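Local coordinates for protein beta-glucuronidase (Dictyoglomus thermophilum, PDB 6XXW) that probably hydrolyses beta-D-glucuronides, as a glycoside hydrolase of family 2, at residues 209-220 with 238-248; 463-471 with 482-493. All coordinates share one frame; numbering follows the deposited sequence. Where two conformers were deposited one is given.

Overall arrangement
Both contacts belong to one chain but to different domains of a family 2 glycoside hydrolase, their centres 45 Å apart and their nearest atoms about 22 Å apart. Contact 1 pairs two antiparallel strands of the all-beta domain that precedes the barrel; one face of it turns inward and the other carries polar and charged residues at the surface. Contact 2 is buried and joins a strand of the TIM barrel to the helix that follows it. The two contacts hold different elements. Contact 1 is held mainly by backbone hydrogen bonds in a regular ladder, contact 2 mainly by side chains: apolar packing, a salt bridge and an aromatic ring laid on a helix.

Contact 1: 209-220 with 238-248; sequences SALVKYSIESEG and NFGKSGVLEVK
Y214 and G243 pair within an antiparallel beta ladder, strand 209-217 against strand 242-248, at one edge of a three-stranded sheet in the beta domain of this family 2 hydrolase. The packed face carries A210, V212, Y214, L245 and V247. CG of Y214 sits between the backbone N and the carbonyl carbon (chi1 73°), which lays the ring across the neighbouring strand; CA of G243 packs over its face, 4.2 Å from the centroid. A side chain on G243 would collide with ND2 of N238. The phenol oxygen is gripped twice: OH donates to O of G240 at 2.6 Å, near the ring plane, and accepts from N238 ND2 at 2.9 Å, almost straight at 169°. L245 CD1 touches Y214 CD2, and strand 257-268 packs against L245 and V247. The opposite face is looser and largely solvent-facing: K213 CG and V244 CG1 lie side by side at 3.7 Å, while the ammonium of K213 leads away to E204. S209 OG donates to the anti lone pair of E246 OE2. Beyond the ladder the extended K241 reaches back past I216; its NZ bonds to N221 OD1, to O of S218 at 2.7 Å and to O of G220 at 2.9 Å.

Contact 2: 463-471 with 482-493; sequences VICVNRYYS and IEYQLERDLREW
Strand 463-467 runs nearly antiparallel to helix 482-493, their axes 154° apart and 10.8 Å at closest approach. I464 and V466 point at the helix: I464 CG2 meets W493 CE3 at 3.5 Å, and V466 packs between L490 and W493, its CB over the indole face toward the rim. Past the strand end, R468 bends at chi2 (-60°), bringing its NE to OD2 of D489. In this salt bridge OD2 lies near the guanidinium plane, but NE is 32° out of the carboxylate plane. W493 NE1 adds a weak bond to the same oxygen. Backbone O of T450 accepts from R468 NH2, and backbone O of N449 and of N467 from NH1, so this buried charge is held from several sides. Y470 lies flat on the helix, Q485 CB 3.9 Å from its ring centroid and L486 CD1 at its edge; its OH is 3.1 Å from D489 OD2. An alanine in place of Y470 would probably open a gap over Q485 CB and beside L486 CD1, where the ring also packs on M162 of the second subunit. A water bridges S471 N and Q485 OE1, and NE2 of Q485 bonds to M162 O of that subunit. With strand 501-505 following, these elements form a beta-alpha-beta unit of the TIM barrel.

Contact 1: 209-220 with 238-248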
loop_
_atom_site.group_PDB
_atom_site.type_symbol
_atom_site.label_atom_id
_atom_site.label_comp_id
_atom_site.label_asym_id
_atom_site.label_seq_id
_atom_site.Cartn_x
_atom_site.Cartn_y
_atom_site.Cartn_z
ATOM N N SER A 209 19.924 -53.244 -0.352
ATOM C CA SER A 209 19.852 -52.817 1.034
ATOM C C SER A 209 20.445 -51.427 1.173
ATOM O O SER A 209 21.113 -50.909 0.276
ATOM C CB SER A 209 20.609 -53.784 1.955
ATOM O OG SER A 209 20.025 -55.066 1.952
ATOM N N ALA A 210 20.197 -50.828 2.322
ATOM C CA ALA A 210 20.933 -49.653 2.745
ATOM C C ALA A 210 21.690 -49.990 4.020
ATOM O O ALA A 210 21.255 -50.833 4.817
ATOM C CB ALA A 210 20.002 -48.456 2.971
ATOM N N LEU A 211 22.839 -49.349 4.196
ATOM C CA LEU A 211 23.630 -49.481 5.408
ATOM C C LEU A 211 23.658 -48.149 6.130
ATOM O O LEU A 211 23.833 -47.098 5.506
ATOM C CB LEU A 211 25.053 -49.932 5.101
ATOM C CG LEU A 211 25.113 -51.078 4.103
ATOM C CD1 LEU A 211 26.422 -50.997 3.355
ATOM C CD2 LEU A 211 24.965 -52.393 4.846
ATOM N N VAL A 212 23.457 -48.197 7.432
ATOM C CA VAL A 212 23.629 -47.043 8.290
ATOM C C VAL A 212 24.845 -47.350 9.144
ATOM O O VAL A 212 24.776 -48.194 10.046
ATOM C CB VAL A 212 22.383 -46.774 9.145
ATOM C CG1 VAL A 212 22.647 -45.645 10.110
ATOM C CG2 VAL A 212 21.182 -46.456 8.254
ATOM N N LYS A 213 25.968 -46.705 8.838
ATOM C CA LYS A 213 27.200 -46.912 9.590
ATOM C C LYS A 213 27.315 -45.863 10.684
ATOM O O LYS A 213 26.997 -44.693 10.472
ATOM C CB LYS A 213 28.417 -46.848 8.668
ATOM C CG LYS A 213 28.411 -47.897 7.569
ATOM C CD LYS A 213 29.541 -47.642 6.572
ATOM C CE LYS A 213 29.846 -48.869 5.733
ATOM N NZ LYS A 213 31.152 -48.743 5.018
ATOM N N TYR A 214 27.749 -46.283 11.867
ATOM C CA TYR A 214 27.720 -45.362 12.990
ATOM C C TYR A 214 28.953 -45.539 13.858
ATOM O O TYR A 214 29.562 -46.612 13.911
ATOM C CB TYR A 214 26.445 -45.528 13.837
ATOM C CG TYR A 214 26.418 -46.790 14.683
ATOM C CD1 TYR A 214 26.977 -46.812 15.967
ATOM C CD2 TYR A 214 25.844 -47.962 14.195
ATOM C CE1 TYR A 214 26.959 -47.987 16.748
ATOM C CE2 TYR A 214 25.828 -49.134 14.961
ATOM C CZ TYR A 214 26.390 -49.135 16.230
ATOM O OH TYR A 214 26.372 -50.287 16.988
ATOM N N SER A 215 29.298 -44.457 14.543
ATOM C CA SER A 215 30.308 -44.419 15.586
ATOM C C SER A 215 29.800 -43.507 16.685
ATOM O O SER A 215 29.203 -42.465 16.400
ATOM C CB SER A 215 31.648 -43.904 15.030
ATOM O OG SER A 215 32.710 -44.436 15.792
ATOM N N ILE A 216 30.019 -43.901 17.934
ATOM C CA ILE A 216 29.524 -43.165 19.088
ATOM C C ILE A 216 30.711 -42.642 19.882
ATOM O O ILE A 216 31.710 -43.349 20.059
ATOM C CB ILE A 216 28.622 -44.048 19.981
ATOM C CG1 ILE A 216 27.367 -44.468 19.224
ATOM C CG2 ILE A 216 28.220 -43.304 21.253
ATOM C CD1 ILE A 216 26.705 -45.728 19.783
ATOM N N GLU A 217 30.599 -41.408 20.367
ATOM C CA GLU A 217 31.606 -40.804 21.232
ATOM C C GLU A 217 31.106 -40.825 22.674
ATOM O O GLU A 217 30.045 -40.270 22.975
ATOM C CB GLU A 217 31.913 -39.372 20.790
ATOM N N SER A 218 31.870 -41.454 23.567
ATOM C CA SER A 218 31.434 -41.573 24.956
ATOM C C SER A 218 32.603 -42.104 25.774
ATOM O O SER A 218 33.524 -42.712 25.232
ATOM C CB SER A 218 30.211 -42.500 25.080
ATOM O OG SER A 218 29.877 -42.760 26.427
ATOM N N GLU A 219 32.567 -41.850 27.084
ATOM C CA GLU A 219 33.449 -42.593 27.975
ATOM C C GLU A 219 32.947 -44.011 28.221
ATOM O O GLU A 219 33.728 -44.871 28.647
ATOM C CB GLU A 219 33.627 -41.828 29.291
ATOM C CG GLU A 219 34.663 -40.712 29.166
ATOM C CD GLU A 219 34.461 -39.584 30.157
ATOM O OE1 GLU A 219 35.116 -39.604 31.223
ATOM O OE2 GLU A 219 33.648 -38.675 29.865
ATOM N N GLY A 220 31.675 -44.282 27.933
ATOM C CA GLY A 220 31.159 -45.631 28.000
ATOM C C GLY A 220 31.531 -46.444 26.770
ATOM O O GLY A 220 31.995 -45.920 25.753
ATOM N N ASN A 238 22.186 -53.480 16.520
ATOM C CA ASN A 238 23.594 -53.827 16.642
ATOM C C ASN A 238 24.066 -53.525 18.050
ATOM O O ASN A 238 23.681 -52.511 18.635
ATOM C CB ASN A 238 24.465 -53.059 15.638
ATOM C CG ASN A 238 25.848 -53.686 15.478
ATOM O OD1 ASN A 238 25.974 -54.855 15.100
ATOM N ND2 ASN A 238 26.888 -52.917 15.781
ATOM N N PHE A 239 24.879 -54.426 18.593
ATOM C CA PHE A 239 25.614 -54.181 19.826
ATOM C C PHE A 239 27.021 -53.742 19.448
ATOM O O PHE A 239 27.734 -54.474 18.752
ATOM C CB PHE A 239 25.654 -55.431 20.706
ATOM C CG PHE A 239 24.312 -55.846 21.222
ATOM C CD1 PHE A 239 23.706 -55.147 22.250
ATOM C CD2 PHE A 239 23.651 -56.937 20.677
ATOM C CE1 PHE A 239 22.464 -55.528 22.727
ATOM C CE2 PHE A 239 22.412 -57.323 21.152
ATOM C CZ PHE A 239 21.820 -56.618 22.178
ATOM N N GLY A 240 27.407 -52.548 19.884
ATOM C CA GLY A 240 28.719 -52.034 19.561
ATOM C C GLY A 240 28.767 -50.522 19.552
ATOM O O GLY A 240 27.807 -49.864 19.122
ATOM N N LYS A 241 29.885 -49.972 20.041
ATOM C CA LYS A 241 30.108 -48.530 20.040
ATOM C C LYS A 241 30.278 -47.991 18.622
ATOM O O LYS A 241 29.994 -46.814 18.366
ATOM C CB LYS A 241 31.339 -48.208 20.879
ATOM C CG LYS A 241 31.536 -46.748 21.237
ATOM C CD LYS A 241 32.699 -46.583 22.225
ATOM C CE LYS A 241 32.802 -45.158 22.746
ATOM N NZ LYS A 241 33.857 -44.985 23.804
ATOM N N SER A 242 30.770 -48.827 17.710
ATOM C CA SER A 242 30.753 -48.572 16.276
ATOM C C SER A 242 30.114 -49.774 15.594
ATOM O O SER A 242 30.092 -50.879 16.144
ATOM C CB SER A 242 32.171 -48.333 15.719
ATOM O OG SER A 242 32.937 -49.525 15.772
ATOM N N GLY A 243 29.576 -49.566 14.397
ATOM C CA GLY A 243 29.033 -50.691 13.667
ATOM C C GLY A 243 28.231 -50.263 12.457
ATOM O O GLY A 243 28.234 -49.096 12.054
ATOM N N VAL A 244 27.563 -51.250 11.871
ATOM C CA VAL A 244 26.781 -51.062 10.658
ATOM C C VAL A 244 25.400 -51.660 10.895
ATOM O O VAL A 244 25.276 -52.733 11.492
ATOM C CB VAL A 244 27.462 -51.700 9.426
ATOM C CG1 VAL A 244 28.855 -51.127 9.218
ATOM C CG2 VAL A 244 27.557 -53.214 9.579
ATOM N N LEU A 245 24.368 -50.942 10.478
ATOM C CA LEU A 245 22.993 -51.419 10.532
ATOM C C LEU A 245 22.518 -51.657 9.108
ATOM O O LEU A 245 22.603 -50.753 8.270
ATOM C CB LEU A 245 22.091 -50.405 11.240
ATOM C CG LEU A 245 22.483 -50.048 12.681
ATOM C CD1 LEU A 245 22.054 -48.616 13.032
ATOM C CD2 LEU A 245 21.879 -51.053 13.667
ATOM N N GLU A 246 22.034 -52.864 8.827
ATOM C CA GLU A 246 21.548 -53.196 7.493
ATOM C C GLU A 246 20.038 -53.041 7.432
ATOM O O GLU A 246 19.316 -53.616 8.255
ATOM C CB GLU A 246 21.919 -54.616 7.075
ATOM C CG GLU A 246 21.674 -54.840 5.587
ATOM C CD GLU A 246 21.846 -56.279 5.165
ATOM O OE1 GLU A 246 22.282 -57.085 6.010
ATOM O OE2 GLU A 246 21.541 -56.597 3.990
ATOM N N VAL A 247 19.563 -52.298 6.438
ATOM C CA VAL A 247 18.134 -52.102 6.225
ATOM C C VAL A 247 17.779 -52.742 4.890
ATOM O O VAL A 247 18.159 -52.232 3.828
ATOM C CB VAL A 247 17.739 -50.618 6.260
ATOM C CG1 VAL A 247 16.249 -50.448 6.024
ATOM C CG2 VAL A 247 18.095 -50.029 7.603
ATOM N N LYS A 248 17.062 -53.859 4.941
ATOM C CA LYS A 248 16.601 -54.505 3.722
ATOM C C LYS A 248 15.367 -53.777 3.205
ATOM O O LYS A 248 14.506 -53.363 3.984
ATOM C CB LYS A 248 16.290 -55.981 3.983
ATOM C CG LYS A 248 15.903 -56.757 2.728
ATOM C CD LYS A 248 16.975 -57.773 2.342
ATOM C CE LYS A 248 17.038 -57.961 0.828
ATOM N NZ LYS A 248 18.029 -59.002 0.430
#

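Contact 2: 463-471 with 482-493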
loop_
_atom_site.group_PDB
_atom_site.type_symbol
_atom_site.label_atom_id
_atom_site.label_comp_id
_atom_site.label_asym_id
_atom_site.label_seq_id
_atom_site.Cartn_x
_atom_site.Cartn_y
_atom_site.Cartn_z
ATOM N N VAL A 463 30.517 -27.681 -7.097
ATOM C CA VAL A 463 29.379 -27.122 -7.820
ATOM C C VAL A 463 29.545 -25.614 -7.822
ATOM O O VAL A 463 29.935 -25.032 -6.804
ATOM C CB VAL A 463 28.035 -27.521 -7.166
ATOM C CG1 VAL A 463 26.848 -26.817 -7.859
ATOM C CG2 VAL A 463 27.854 -29.025 -7.199
ATOM N N ILE A 464 29.267 -24.981 -8.968
ATOM C CA ILE A 464 29.360 -23.529 -9.099
ATOM C C ILE A 464 28.020 -22.908 -8.740
ATOM O O ILE A 464 26.980 -23.307 -9.272
ATOM C CB ILE A 464 29.775 -23.125 -10.524
ATOM C CG1 ILE A 464 31.108 -23.779 -10.906
ATOM C CG2 ILE A 464 29.816 -21.591 -10.663
ATOM C CD1 ILE A 464 32.325 -22.962 -10.613
ATOM N N CYS A 465 28.050 -21.907 -7.865
ATOM C CA CYS A 465 26.867 -21.117 -7.529
ATOM C C CYS A 465 27.152 -19.666 -7.911
ATOM O O CYS A 465 28.080 -19.051 -7.379
ATOM C CB CYS A 465 26.535 -21.233 -6.036
ATOM S SG CYS A 465 25.836 -22.820 -5.510
ATOM N N VAL A 466 26.366 -19.116 -8.831
ATOM C CA VAL A 466 26.582 -17.758 -9.318
ATOM C C VAL A 466 25.333 -16.920 -9.067
ATOM O O VAL A 466 24.206 -17.359 -9.348
ATOM C CB VAL A 466 26.981 -17.728 -10.807
ATOM C CG1 VAL A 466 25.896 -18.294 -11.694
ATOM C CG2 VAL A 466 27.337 -16.314 -11.224
ATOM N N ASN A 467 25.547 -15.721 -8.524
ATOM C CA ASN A 467 24.511 -14.722 -8.305
ATOM C C ASN A 467 24.545 -13.742 -9.469
ATOM O O ASN A 467 25.596 -13.165 -9.753
ATOM C CB ASN A 467 24.759 -13.951 -7.003
ATOM C CG ASN A 467 24.707 -14.843 -5.756
ATOM O OD1 ASN A 467 24.345 -16.019 -5.826
ATOM N ND2 ASN A 467 25.058 -14.265 -4.606
ATOM N N ARG A 468 23.400 -13.527 -10.129
ATOM C CA ARG A 468 23.370 -12.599 -11.258
ATOM C C ARG A 468 22.114 -11.734 -11.200
ATOM O O ARG A 468 21.016 -12.230 -10.920
ATOM C CB ARG A 468 23.438 -13.350 -12.601
ATOM C CG ARG A 468 24.843 -13.921 -12.926
ATOM C CD ARG A 468 25.865 -12.786 -13.008
ATOM N NE ARG A 468 27.240 -13.234 -13.288
ATOM C CZ ARG A 468 28.244 -13.142 -12.422
ATOM N NH1 ARG A 468 28.030 -12.657 -11.206
ATOM N NH2 ARG A 468 29.469 -13.534 -12.770
ATOM N N TYR A 469 22.290 -10.443 -11.487
ATOM C CA TYR A 469 21.267 -9.410 -11.316
ATOM C C TYR A 469 21.189 -8.516 -12.549
ATOM O O TYR A 469 20.968 -7.308 -12.447
ATOM C CB TYR A 469 21.553 -8.589 -10.058
ATOM C CG TYR A 469 21.233 -9.361 -8.780
ATOM C CD1 TYR A 469 19.919 -9.460 -8.318
ATOM C CD2 TYR A 469 22.233 -10.009 -8.065
ATOM C CE1 TYR A 469 19.605 -10.172 -7.156
ATOM C CE2 TYR A 469 21.943 -10.726 -6.906
ATOM C CZ TYR A 469 20.621 -10.814 -6.466
ATOM O OH TYR A 469 20.322 -11.516 -5.319
ATOM N N TYR A 470 21.385 -9.100 -13.731
ATOM C CA TYR A 470 21.301 -8.333 -14.962
ATOM C C TYR A 470 19.929 -7.674 -15.061
ATOM O O TYR A 470 18.906 -8.302 -14.791
ATOM C CB TYR A 470 21.542 -9.240 -16.163
ATOM C CG TYR A 470 22.911 -9.929 -16.183
ATOM C CD1 TYR A 470 24.083 -9.192 -16.215
ATOM C CD2 TYR A 470 23.009 -11.319 -16.180
ATOM C CE1 TYR A 470 25.323 -9.814 -16.249
ATOM C CE2 TYR A 470 24.235 -11.945 -16.216
ATOM C CZ TYR A 470 25.387 -11.189 -16.255
ATOM O OH TYR A 470 26.612 -11.806 -16.285
ATOM N N SER A 471 19.920 -6.404 -15.471
ATOM C CA SER A 471 18.755 -5.515 -15.604
ATOM C C SER A 471 18.292 -4.955 -14.258
ATOM O O SER A 471 17.383 -4.096 -14.250
ATOM C CB SER A 471 17.563 -6.176 -16.315
ATOM O OG SER A 471 16.712 -6.838 -15.394
ATOM N N ILE A 482 18.694 -9.353 -20.740
ATOM C CA ILE A 482 18.863 -10.519 -19.864
ATOM C C ILE A 482 19.350 -11.735 -20.647
ATOM O O ILE A 482 20.348 -12.374 -20.281
ATOM C CB ILE A 482 17.544 -10.815 -19.124
ATOM C CG1 ILE A 482 17.328 -9.783 -18.010
ATOM C CG2 ILE A 482 17.508 -12.268 -18.591
ATOM C CD1 ILE A 482 16.004 -9.920 -17.298
ATOM N N GLU A 483 18.639 -12.095 -21.719
ATOM C CA GLU A 483 18.964 -13.321 -22.445
ATOM C C GLU A 483 20.375 -13.276 -23.028
ATOM O O GLU A 483 21.127 -14.255 -22.929
ATOM C CB GLU A 483 17.931 -13.556 -23.543
ATOM C CG GLU A 483 16.563 -13.993 -23.009
ATOM C CD GLU A 483 15.651 -12.822 -22.668
ATOM O OE1 GLU A 483 16.072 -11.643 -22.815
ATOM O OE2 GLU A 483 14.503 -13.086 -22.257
ATOM N N TYR A 484 20.740 -12.148 -23.642
ATOM C CA TYR A 484 22.087 -11.946 -24.173
ATOM C C TYR A 484 23.142 -12.134 -23.091
ATOM O O TYR A 484 24.081 -12.922 -23.246
ATOM C CB TYR A 484 22.174 -10.537 -24.772
ATOM C CG TYR A 484 23.442 -10.189 -25.532
ATOM C CD1 TYR A 484 23.526 -10.383 -26.911
ATOM C CD2 TYR A 484 24.538 -9.622 -24.886
ATOM C CE1 TYR A 484 24.680 -10.046 -27.622
ATOM C CE2 TYR A 484 25.700 -9.284 -25.588
ATOM C CZ TYR A 484 25.762 -9.496 -26.956
ATOM O OH TYR A 484 26.903 -9.162 -27.666
ATOM N N GLN A 485 22.993 -11.426 -21.972
ATOM C CA GLN A 485 24.057 -11.407 -20.975
ATOM C C GLN A 485 24.112 -12.703 -20.171
ATOM O O GLN A 485 25.201 -13.228 -19.900
ATOM C CB GLN A 485 23.869 -10.208 -20.049
ATOM C CG GLN A 485 23.868 -8.871 -20.775
ATOM C CD GLN A 485 23.662 -7.700 -19.838
ATOM O OE1 GLN A 485 23.058 -7.844 -18.779
ATOM N NE2 GLN A 485 24.166 -6.528 -20.225
ATOM N N LEU A 486 22.956 -13.240 -19.789
ATOM C CA LEU A 486 22.963 -14.381 -18.885
ATOM C C LEU A 486 23.442 -15.637 -19.590
ATOM O O LEU A 486 24.215 -16.415 -19.017
ATOM C CB LEU A 486 21.574 -14.594 -18.283
ATOM C CG LEU A 486 21.517 -15.743 -17.268
ATOM C CD1 LEU A 486 22.435 -15.471 -16.082
ATOM C CD2 LEU A 486 20.067 -15.991 -16.812
ATOM N N GLU A 487 23.008 -15.853 -20.837
ATOM C CA GLU A 487 23.446 -17.055 -21.542
ATOM C C GLU A 487 24.946 -17.026 -21.801
ATOM O O GLU A 487 25.634 -18.031 -21.588
ATOM C CB GLU A 487 22.691 -17.227 -22.860
ATOM C CG GLU A 487 23.297 -18.332 -23.723
ATOM C CD GLU A 487 22.317 -18.939 -24.710
ATOM O OE1 GLU A 487 22.684 -19.940 -25.360
ATOM O OE2 GLU A 487 21.187 -18.419 -24.849
ATOM N N ARG A 488 25.472 -15.888 -22.260
ATOM C CA ARG A 488 26.912 -15.768 -22.468
ATOM C C ARG A 488 27.685 -16.017 -21.178
ATOM O O ARG A 488 28.721 -16.694 -21.184
ATOM C CB ARG A 488 27.254 -14.383 -23.020
ATOM C CG ARG A 488 26.889 -14.187 -24.485
ATOM C CD ARG A 488 26.709 -12.705 -24.830
ATOM N NE ARG A 488 27.977 -11.991 -24.870
ATOM C CZ ARG A 488 28.772 -11.953 -25.935
ATOM N NH1 ARG A 488 28.422 -12.593 -27.045
ATOM N NH2 ARG A 488 29.914 -11.280 -25.892
ATOM N N ASP A 489 27.213 -15.452 -20.068
ATOM C CA ASP A 489 27.923 -15.600 -18.802
ATOM C C ASP A 489 27.949 -17.053 -18.355
ATOM O O ASP A 489 29.018 -17.607 -18.072
ATOM C CB ASP A 489 27.274 -14.721 -17.732
ATOM C CG ASP A 489 28.104 -14.644 -16.464
ATOM O OD1 ASP A 489 29.342 -14.574 -16.569
ATOM O OD2 ASP A 489 27.526 -14.635 -15.369
ATOM N N LEU A 490 26.777 -17.698 -18.311
ATOM C CA LEU A 490 26.710 -19.059 -17.794
ATOM C C LEU A 490 27.472 -20.041 -18.674
ATOM O O LEU A 490 28.050 -21.002 -18.154
ATOM C CB LEU A 490 25.257 -19.500 -17.632
ATOM C CG LEU A 490 24.496 -18.725 -16.553
ATOM C CD1 LEU A 490 23.051 -19.166 -16.481
ATOM C CD2 LEU A 490 25.185 -18.883 -15.196
ATOM N N ARG A 491 27.483 -19.830 -19.998
ATOM C CA ARG A 491 28.304 -20.678 -20.861
ATOM C C ARG A 491 29.786 -20.503 -20.562
ATOM O O ARG A 491 30.564 -21.459 -20.678
ATOM C CB ARG A 491 28.030 -20.379 -22.334
ATOM C CG ARG A 491 26.632 -20.813 -22.795
ATOM C CD ARG A 491 26.517 -20.771 -24.324
ATOM N NE ARG A 491 25.200 -21.221 -24.770
ATOM C CZ ARG A 491 24.851 -22.500 -24.900
ATOM N NH1 ARG A 491 25.724 -23.461 -24.634
ATOM N NH2 ARG A 491 23.633 -22.818 -25.309
ATOM N N GLU A 492 30.201 -19.298 -20.172
ATOM C CA GLU A 492 31.603 -19.115 -19.820
ATOM C C GLU A 492 31.941 -19.794 -18.495
ATOM O O GLU A 492 33.043 -20.331 -18.338
ATOM C CB GLU A 492 31.967 -17.631 -19.770
ATOM C CG GLU A 492 33.486 -17.415 -19.775
ATOM C CD GLU A 492 33.891 -16.005 -19.395
ATOM O OE1 GLU A 492 33.015 -15.249 -18.933
ATOM O OE2 GLU A 492 35.082 -15.653 -19.561
ATOM N N TRP A 493 31.026 -19.771 -17.517
ATOM C CA TRP A 493 31.288 -20.535 -16.299
ATOM C C TRP A 493 31.496 -22.009 -16.615
ATOM O O TRP A 493 32.397 -22.656 -16.056
ATOM C CB TRP A 493 30.148 -20.376 -15.294
ATOM C CG TRP A 493 30.138 -19.064 -14.570
ATOM C CD1 TRP A 493 29.426 -17.954 -14.918
ATOM C CD2 TRP A 493 30.865 -18.720 -13.375
ATOM N NE1 TRP A 493 29.653 -16.942 -14.010
ATOM C CE2 TRP A 493 30.539 -17.381 -13.061
ATOM C CE3 TRP A 493 31.761 -19.410 -12.543
ATOM C CZ2 TRP A 493 31.067 -16.718 -11.951
ATOM C CZ3 TRP A 493 32.288 -18.746 -11.429
ATOM C CH2 TRP A 493 31.938 -17.418 -11.145
HETATM O O HOH W 1 22.618 -5.886 -17.001
#